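Long-range contacts in probable spore coat polysaccharide biosynthesis protein E (Chromobacterium violaceum ATCC 12472, PDB 3G8R), which probably acts as an N-acylneuraminate-9-phosphate synthase of the NeuB family, with this chain holding its zinc-binding barrel and the SAF domain that follows: residues Arg276-Val282 against Glu307-Asn313; Val288-Leu294 against Tyr321-Pro326. All blocks are in the same frame, centred on the assembly; numbering follows the deposited sequence.

Contact 1 of 2, residues Arg276-Val282 against Glu307-Asn313; sequences RSLRRGV and EGQLTAN
Gly281 and Thr311 form a single non-hydrogen-bonded antiparallel bridge, their CA atoms 4.0 Å apart, with backbone bonds on its flanks: Ala312 N to Arg280 O at 2.7 Å and Val282 N to Leu310 O at 2.8 Å. This bridge belongs to the SAF domain and fastens the beginning of strand 281-284, which also pairs with strand 299-302, to the loop leading to strand 321-323. Two polar side chains reinforce it from opposite segments. Gln309, extended with CG anti to its backbone N (chi1 176°), sends NE2 to Val282 O at 3.0 Å; the oxygen lies in the amide plane, but the donor stands above the carbonyl plane of Val282, away from the lone pairs. Arg276, at the end of helix 269-276, answers with a chain extended from CG to NE and a guanidinium turned at chi4 (83°); its NH1 reaches Gln309 O at 2.9 Å, in the guanidinium and carbonyl planes, on a lone pair. The same NH1 also bonds to Val306 O, and NH2 lies against Thr311 CG2, so one guanidinium ties the helix end to Val306 and Gln309 of the loop. Val282 and Leu310 run side by side, CG2 to CD2 3.7 Å, with Phe301 of strand 299-302 also packing on Val282. Around Arg279, Arg280 and Asn313 the second subunit takes over. Arg280 makes salt bridges to its Glu101 and Asp124; Asn313 ND2 bonds to its Thr123 OG1 and shares its Cys120 O with Arg279 NE, consistent with a SAF domain reaching across to the partner's barrel, as in sialic acid synthases. Arg279 and Asn313 cross at about a right angle, their flat groups turned 61° apart; NE and ND2, both donors, lie 3.2 Å apart at that shared carbonyl.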
ATOM      1  N   ARG A 276      -9.263 -19.623  21.116  1.00 44.16           N
ATOM      2  CA  ARG A 276      -9.761 -20.817  21.740  1.00 42.67           C
ATOM      3  C   ARG A 276     -11.160 -20.568  22.329  1.00 40.90           C
ATOM      4  O   ARG A 276     -12.038 -21.413  22.234  1.00 39.90           O
ATOM      5  CB  ARG A 276      -8.801 -21.307  22.808  1.00 43.46           C
ATOM      6  CG  ARG A 276      -9.237 -22.625  23.414  1.00 53.48           C
ATOM      7  CD  ARG A 276      -8.159 -23.245  24.290  1.00 44.87           C
ATOM      8  NE  ARG A 276      -8.660 -24.463  24.908  1.00 53.37           N
ATOM      9  CZ  ARG A 276      -8.678 -25.662  24.323  1.00 46.11           C
ATOM     10  NH1 ARG A 276      -9.161 -26.714  24.983  1.00 53.55           N
ATOM     11  NH2 ARG A 276      -8.206 -25.825  23.090  1.00 53.44           N
ATOM     12  N   SER A 277     -11.374 -19.379  22.892  1.00 40.21           N
ATOM     13  CA  SER A 277     -12.605 -19.117  23.625  1.00 39.41           C
ATOM     14  C   SER A 277     -13.821 -19.079  22.713  1.00 39.28           C
ATOM     15  O   SER A 277     -14.959 -18.880  23.162  1.00 38.89           O
ATOM     16  CB  SER A 277     -12.500 -17.845  24.479  1.00 38.72           C
ATOM     17  OG  SER A 277     -12.542 -16.676  23.703  1.00 47.68           O
ATOM     18  N   LEU A 278     -13.582 -19.304  21.432  1.00 39.70           N
ATOM     19  CA  LEU A 278     -14.671 -19.303  20.455  1.00 39.88           C
ATOM     20  C   LEU A 278     -14.745 -20.602  19.698  1.00 39.38           C
ATOM     21  O   LEU A 278     -15.667 -20.773  18.897  1.00 41.13           O
ATOM     22  CB  LEU A 278     -14.562 -18.130  19.477  1.00 40.00           C
ATOM     23  CG  LEU A 278     -14.817 -16.726  20.049  1.00 40.37           C
ATOM     24  CD1 LEU A 278     -13.938 -15.617  19.373  1.00 40.38           C
ATOM     25  CD2 LEU A 278     -16.292 -16.371  19.973  1.00 40.15           C
ATOM     26  N   ARG A 279     -13.797 -21.503  19.964  1.00 37.09           N
ATOM     27  CA  ARG A 279     -13.720 -22.810  19.309  1.00 36.12           C
ATOM     28  C   ARG A 279     -14.669 -23.876  19.855  1.00 35.00           C
ATOM     29  O   ARG A 279     -15.134 -23.805  20.990  1.00 34.65           O
ATOM     30  CB  ARG A 279     -12.304 -23.375  19.400  1.00 36.35           C
ATOM     31  CG  ARG A 279     -11.301 -22.528  18.758  1.00 40.38           C
ATOM     32  CD  ARG A 279     -10.116 -23.298  18.369  1.00 37.32           C
ATOM     33  NE  ARG A 279      -9.635 -22.712  17.136  1.00 41.80           N
ATOM     34  CZ  ARG A 279      -8.455 -22.127  16.979  1.00 38.75           C
ATOM     35  NH1 ARG A 279      -7.593 -22.087  17.983  1.00 41.55           N
ATOM     36  NH2 ARG A 279      -8.136 -21.595  15.782  1.00 43.04           N
ATOM     37  N   ARG A 280     -14.878 -24.907  19.036  1.00 33.41           N
ATOM     38  CA  ARG A 280     -15.812 -25.976  19.322  1.00 31.53           C
ATOM     39  C   ARG A 280     -15.046 -27.125  19.991  1.00 31.83           C
ATOM     40  O   ARG A 280     -14.086 -27.655  19.426  1.00 32.03           O
ATOM     41  CB  ARG A 280     -16.414 -26.418  18.003  1.00 29.91           C
ATOM     42  CG  ARG A 280     -17.900 -26.365  17.945  1.00 32.84           C
ATOM     43  CD  ARG A 280     -18.438 -26.122  16.547  1.00 28.39           C
ATOM     44  NE  ARG A 280     -17.719 -26.853  15.504  1.00 32.43           N
ATOM     45  CZ  ARG A 280     -18.295 -27.697  14.665  1.00 27.72           C
ATOM     46  NH1 ARG A 280     -19.581 -27.914  14.763  1.00 32.45           N
ATOM     47  NH2 ARG A 280     -17.592 -28.322  13.734  1.00 32.05           N
ATOM     48  N   GLY A 281     -15.442 -27.498  21.202  1.00 31.38           N
ATOM     49  CA  GLY A 281     -14.788 -28.590  21.913  1.00 30.98           C
ATOM     50  C   GLY A 281     -15.448 -29.903  21.550  1.00 31.43           C
ATOM     51  O   GLY A 281     -16.565 -29.920  21.037  1.00 30.92           O
ATOM     52  N   VAL A 282     -14.760 -31.007  21.827  1.00 31.59           N
ATOM     53  CA  VAL A 282     -15.262 -32.313  21.497  1.00 31.03           C
ATOM     54  C   VAL A 282     -15.757 -32.934  22.772  1.00 31.64           C
ATOM     55  O   VAL A 282     -14.993 -33.066  23.736  1.00 32.07           O
ATOM     56  CB  VAL A 282     -14.152 -33.185  20.934  1.00 30.74           C
ATOM     57  CG1 VAL A 282     -14.678 -34.579  20.591  1.00 18.11           C
ATOM     58  CG2 VAL A 282     -13.594 -32.555  19.758  1.00 16.42           C
ATOM     59  N   GLU A 307      -9.701 -25.881  29.055  1.00 37.12           N
ATOM     60  CA  GLU A 307      -8.351 -26.355  28.916  1.00 37.86           C
ATOM     61  C   GLU A 307      -8.378 -27.797  29.365  1.00 37.69           C
ATOM     62  O   GLU A 307      -9.189 -28.124  30.248  1.00 39.29           O
ATOM     63  CB  GLU A 307      -7.535 -25.580  29.936  1.00 39.73           C
ATOM     64  CG  GLU A 307      -6.183 -25.036  29.460  1.00 76.00           C
ATOM     65  CD  GLU A 307      -5.430 -24.238  30.560  1.00 42.26           C
ATOM     66  OE1 GLU A 307      -5.811 -24.316  31.761  1.00 75.91           O
ATOM     67  OE2 GLU A 307      -4.451 -23.534  30.212  1.00 75.97           O
ATOM     68  N   GLY A 308      -7.605 -28.715  28.781  1.00 36.03           N
ATOM     69  CA  GLY A 308      -7.170 -28.755  27.409  1.00 34.68           C
ATOM     70  C   GLY A 308      -8.075 -29.867  26.898  1.00 33.49           C
ATOM     71  O   GLY A 308      -7.704 -31.042  26.780  1.00 32.45           O
ATOM     72  N   GLN A 309      -9.324 -29.482  26.688  1.00 33.08           N
ATOM     73  CA  GLN A 309     -10.286 -30.316  26.039  1.00 32.31           C
ATOM     74  C   GLN A 309      -9.841 -30.399  24.613  1.00 31.37           C
ATOM     75  O   GLN A 309      -9.251 -29.450  24.082  1.00 30.55           O
ATOM     76  CB  GLN A 309     -11.631 -29.635  26.091  1.00 32.86           C
ATOM     77  CG  GLN A 309     -12.713 -30.360  25.357  1.00 31.10           C
ATOM     78  CD  GLN A 309     -14.052 -29.780  25.678  1.00 32.87           C
ATOM     79  OE1 GLN A 309     -14.149 -28.731  26.327  1.00 30.38           O
ATOM     80  NE2 GLN A 309     -15.102 -30.453  25.229  1.00 30.51           N
ATOM     81  N   LEU A 310     -10.087 -31.548  24.004  1.00 31.25           N
ATOM     82  CA  LEU A 310      -9.792 -31.718  22.613  1.00 31.36           C
ATOM     83  C   LEU A 310     -10.838 -30.854  21.907  1.00 32.54           C
ATOM     84  O   LEU A 310     -12.000 -30.813  22.326  1.00 32.84           O
ATOM     85  CB  LEU A 310      -9.927 -33.193  22.242  1.00 30.91           C
ATOM     86  CG  LEU A 310      -9.800 -33.503  20.748  1.00 44.09           C
ATOM     87  CD1 LEU A 310      -8.370 -33.733  20.425  1.00 30.72           C
ATOM     88  CD2 LEU A 310     -10.624 -34.689  20.317  1.00 30.49           C
ATOM     89  N   THR A 311     -10.401 -30.130  20.879  1.00 32.92           N
ATOM     90  CA  THR A 311     -11.264 -29.255  20.080  1.00 32.01           C
ATOM     91  C   THR A 311     -11.477 -29.831  18.696  1.00 31.77           C
ATOM     92  O   THR A 311     -10.730 -30.689  18.250  1.00 31.43           O
ATOM     93  CB  THR A 311     -10.653 -27.864  19.907  1.00 31.44           C
ATOM     94  OG1 THR A 311      -9.670 -27.903  18.876  1.00 45.18           O
ATOM     95  CG2 THR A 311      -9.987 -27.426  21.169  1.00 45.47           C
ATOM     96  N   ALA A 312     -12.487 -29.313  18.013  1.00 32.23           N
ATOM     97  CA  ALA A 312     -12.911 -29.794  16.713  1.00 32.96           C
ATOM     98  C   ALA A 312     -11.822 -29.535  15.710  1.00 35.37           C
ATOM     99  O   ALA A 312     -11.627 -30.310  14.763  1.00 36.57           O
ATOM    100  CB  ALA A 312     -14.173 -29.091  16.301  1.00 32.36           C
ATOM    101  N   ASN A 313     -11.092 -28.451  15.938  1.00 36.22           N
ATOM    102  CA  ASN A 313      -9.914 -28.147  15.152  1.00 37.56           C
ATOM    103  C   ASN A 313      -8.848 -29.240  15.127  1.00 37.82           C
ATOM    104  O   ASN A 313      -7.825 -29.090  14.473  1.00 37.79           O
ATOM    105  CB  ASN A 313      -9.332 -26.831  15.620  1.00 38.95           C
ATOM    106  CG  ASN A 313     -10.305 -25.697  15.445  1.00 56.20           C
ATOM    107  OD1 ASN A 313     -11.413 -25.713  16.012  1.00 41.17           O
ATOM    108  ND2 ASN A 313      -9.921 -24.709  14.637  1.00 40.32           N
TER

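Contact 2 of 2, residues Val288-Leu294 against Tyr321-Pro326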
ATOM      1  N   VAL A 288     -17.673 -43.758  27.023  1.00 38.28           N
ATOM      2  CA  VAL A 288     -16.629 -44.324  26.199  1.00 38.93           C
ATOM      3  C   VAL A 288     -15.662 -45.043  27.130  1.00 39.15           C
ATOM      4  O   VAL A 288     -15.050 -44.417  28.003  1.00 38.23           O
ATOM      5  CB  VAL A 288     -15.862 -43.209  25.397  1.00 39.18           C
ATOM      6  CG1 VAL A 288     -14.642 -43.795  24.635  1.00 33.62           C
ATOM      7  CG2 VAL A 288     -16.789 -42.480  24.462  1.00 33.13           C
ATOM      8  N   ALA A 289     -15.529 -46.352  26.924  1.00 40.50           N
ATOM      9  CA  ALA A 289     -14.667 -47.209  27.744  1.00 41.50           C
ATOM     10  C   ALA A 289     -13.196 -47.011  27.434  1.00 42.95           C
ATOM     11  O   ALA A 289     -12.834 -46.422  26.414  1.00 43.87           O
ATOM     12  CB  ALA A 289     -15.045 -48.666  27.567  1.00 41.32           C
ATOM     13  N   ALA A 290     -12.343 -47.499  28.323  1.00 43.68           N
ATOM     14  CA  ALA A 290     -10.919 -47.513  28.060  1.00 44.66           C
ATOM     15  C   ALA A 290     -10.668 -48.314  26.786  1.00 45.26           C
ATOM     16  O   ALA A 290     -11.325 -49.320  26.531  1.00 44.76           O
ATOM     17  CB  ALA A 290     -10.168 -48.110  29.237  1.00 44.99           C
ATOM     18  N   GLY A 291      -9.746 -47.842  25.960  1.00 46.35           N
ATOM     19  CA  GLY A 291      -9.455 -48.537  24.718  1.00 46.92           C
ATOM     20  C   GLY A 291     -10.590 -48.569  23.697  1.00 46.72           C
ATOM     21  O   GLY A 291     -10.445 -49.230  22.672  1.00 46.92           O
ATOM     22  N   GLU A 292     -11.710 -47.890  23.974  1.00 46.01           N
ATOM     23  CA  GLU A 292     -12.706 -47.608  22.938  1.00 46.12           C
ATOM     24  C   GLU A 292     -12.171 -46.538  22.013  1.00 45.67           C
ATOM     25  O   GLU A 292     -11.564 -45.558  22.465  1.00 45.28           O
ATOM     26  CB  GLU A 292     -14.030 -47.112  23.513  1.00 46.89           C
ATOM     27  CG  GLU A 292     -15.034 -48.201  23.872  1.00 57.16           C
ATOM     28  CD  GLU A 292     -16.496 -47.741  23.730  1.00 48.50           C
ATOM     29  OE1 GLU A 292     -17.222 -47.773  24.762  1.00 57.41           O
ATOM     30  OE2 GLU A 292     -16.920 -47.357  22.604  1.00 56.73           O
ATOM     31  N   ALA A 293     -12.390 -46.725  20.718  1.00 45.43           N
ATOM     32  CA  ALA A 293     -12.044 -45.685  19.753  1.00 44.99           C
ATOM     33  C   ALA A 293     -13.140 -44.625  19.711  1.00 43.50           C
ATOM     34  O   ALA A 293     -14.324 -44.919  19.889  1.00 43.40           O
ATOM     35  CB  ALA A 293     -11.805 -46.269  18.351  1.00 45.40           C
ATOM     36  N   LEU A 294     -12.722 -43.393  19.469  1.00 42.00           N
ATOM     37  CA  LEU A 294     -13.614 -42.268  19.428  1.00 40.65           C
ATOM     38  C   LEU A 294     -14.197 -42.126  18.045  1.00 40.98           C
ATOM     39  O   LEU A 294     -13.450 -42.013  17.093  1.00 41.78           O
ATOM     40  CB  LEU A 294     -12.807 -41.033  19.756  1.00 39.60           C
ATOM     41  CG  LEU A 294     -13.085 -40.307  21.072  1.00 48.68           C
ATOM     42  CD1 LEU A 294     -13.333 -41.199  22.263  1.00 39.00           C
ATOM     43  CD2 LEU A 294     -11.933 -39.377  21.332  1.00 39.60           C
ATOM     44  N   TYR A 321      -7.992 -41.546  17.602  1.00 43.33           N
ATOM     45  CA  TYR A 321      -7.773 -41.694  19.042  1.00 41.82           C
ATOM     46  C   TYR A 321      -8.597 -42.765  19.722  1.00 41.42           C
ATOM     47  O   TYR A 321      -9.782 -42.957  19.430  1.00 40.72           O
ATOM     48  CB  TYR A 321      -8.042 -40.386  19.787  1.00 41.38           C
ATOM     49  CG  TYR A 321      -7.472 -39.124  19.161  1.00 46.52           C
ATOM     50  CD1 TYR A 321      -6.201 -38.638  19.510  1.00 41.12           C
ATOM     51  CD2 TYR A 321      -8.236 -38.386  18.248  1.00 41.64           C
ATOM     52  CE1 TYR A 321      -5.696 -37.451  18.933  1.00 46.47           C
ATOM     53  CE2 TYR A 321      -7.750 -37.210  17.673  1.00 46.59           C
ATOM     54  CZ  TYR A 321      -6.490 -36.744  18.009  1.00 41.51           C
ATOM     55  OH  TYR A 321      -6.062 -35.571  17.396  1.00 46.79           O
ATOM     56  N   THR A 322      -7.951 -43.449  20.664  1.00 41.99           N
ATOM     57  CA  THR A 322      -8.643 -44.301  21.618  1.00 42.02           C
ATOM     58  C   THR A 322      -8.546 -43.661  22.988  1.00 41.45           C
ATOM     59  O   THR A 322      -7.579 -42.954  23.279  1.00 41.61           O
ATOM     60  CB  THR A 322      -8.014 -45.695  21.702  1.00 42.47           C
ATOM     61  OG1 THR A 322      -6.590 -45.559  21.830  1.00 55.56           O
ATOM     62  CG2 THR A 322      -8.358 -46.524  20.463  1.00 55.16           C
ATOM     63  N   ALA A 323      -9.547 -43.913  23.816  1.00 40.85           N
ATOM     64  CA  ALA A 323      -9.537 -43.469  25.195  1.00 40.87           C
ATOM     65  C   ALA A 323      -8.624 -44.356  26.072  1.00 40.48           C
ATOM     66  O   ALA A 323      -8.887 -45.546  26.230  1.00 39.57           O
ATOM     67  CB  ALA A 323     -10.974 -43.461  25.735  1.00 40.87           C
ATOM     68  N   LYS A 324      -7.561 -43.766  26.621  1.00 41.04           N
ATOM     69  CA  LYS A 324      -6.696 -44.441  27.603  1.00 42.33           C
ATOM     70  C   LYS A 324      -7.461 -44.781  28.854  1.00 42.71           C
ATOM     71  O   LYS A 324      -7.262 -45.854  29.401  1.00 43.96           O
ATOM     72  CB  LYS A 324      -5.489 -43.590  28.029  1.00 43.59           C
ATOM     73  CG  LYS A 324      -4.576 -43.123  26.905  1.00 64.19           C
ATOM     74  CD  LYS A 324      -3.148 -42.829  27.398  1.00 45.40           C
ATOM     75  CE  LYS A 324      -2.776 -41.328  27.395  1.00 64.44           C
ATOM     76  NZ  LYS A 324      -2.658 -40.759  28.781  1.00 45.48           N
ATOM     77  N   THR A 325      -8.317 -43.861  29.305  1.00 42.18           N
ATOM     78  CA  THR A 325      -9.159 -44.020  30.507  1.00 42.06           C
ATOM     79  C   THR A 325     -10.628 -43.734  30.112  1.00 41.90           C
ATOM     80  O   THR A 325     -10.869 -43.007  29.157  1.00 42.31           O
ATOM     81  CB  THR A 325      -8.702 -43.056  31.659  1.00 42.71           C
ATOM     82  OG1 THR A 325      -8.493 -41.726  31.142  1.00 50.73           O
ATOM     83  CG2 THR A 325      -7.391 -43.534  32.322  1.00 50.26           C
ATOM     84  N   PRO A 326     -11.617 -44.287  30.844  1.00 41.18           N
ATOM     85  CA  PRO A 326     -12.997 -44.135  30.375  1.00 40.38           C
ATOM     86  C   PRO A 326     -13.558 -42.717  30.487  1.00 39.78           C
ATOM     87  O   PRO A 326     -13.321 -42.028  31.471  1.00 39.82           O
ATOM     88  CB  PRO A 326     -13.781 -45.090  31.282  1.00 40.73           C
ATOM     89  CG  PRO A 326     -12.977 -45.174  32.518  1.00 39.81           C
ATOM     90  CD  PRO A 326     -11.547 -45.091  32.079  1.00 40.98           C
TER
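Leu294 N donates to Tyr321 O (3.0 Å) and Ala323 N to Glu292 O (2.9 Å), two bonds that enclose a single antiparallel, non-hydrogen-bonded bridge between Ala293 and Thr322. They join, within the SAF domain, the loop between strands 281-284 and 299-302 to strand 321-323. Past the bridge, Gly291 N also donates to Ala323 O, though the modelled separation is doubtfully short. Few side chains share the work: Ala323 CB sits 3.8 Å from Val288 CG1, while Thr322 CG2, anti to its own carbonyl carbon (chi1 48° for OG1), rests against Ala293 CA. Pro326 closes the far end, its CA 3.1 Å from Val288 O in a CA-H...O contact.

What shapes the loop is a type II turn from Ala289 to Glu292, in which Gly291 has the positive phi (65°) of the third position. Farther out, strand 321-323 runs antiparallel to strand 338-340: Thr322 pairs with Glu339 through the backbone, and its OG1 also bonds to Glu339 O. Just past the strand Lys324 NZ bonds to Ala336 O, and Leu294 packs on Leu338. Glu292 folds back on its own turn: OE1 accepts from Ala289 N at 3.1 Å, met from above the carboxylate plane.

Overall arrangement
After the barrel the chain passes through helix 269-276, whose last residue opens the first of four segments of the SAF region: 276-282, 288-294, 307-313 and 321-326. Contact 1 joins the first to the third and contact 2 the second to the fourth, so the loops they close cross rather than nest. Contact 1 closes the loop 283-306 and contact 2 the loop 295-320; both contain strand 299-302. Contact 1 faces the second subunit; contact 2, about 19 Å away between centres, is not touched by that subunit and lies toward strand 338-340. Leu310 and Leu294 both pack on Trp315, and Leu310 CD1 lies 4.2 Å from Tyr321 OH, where the two contacts touch.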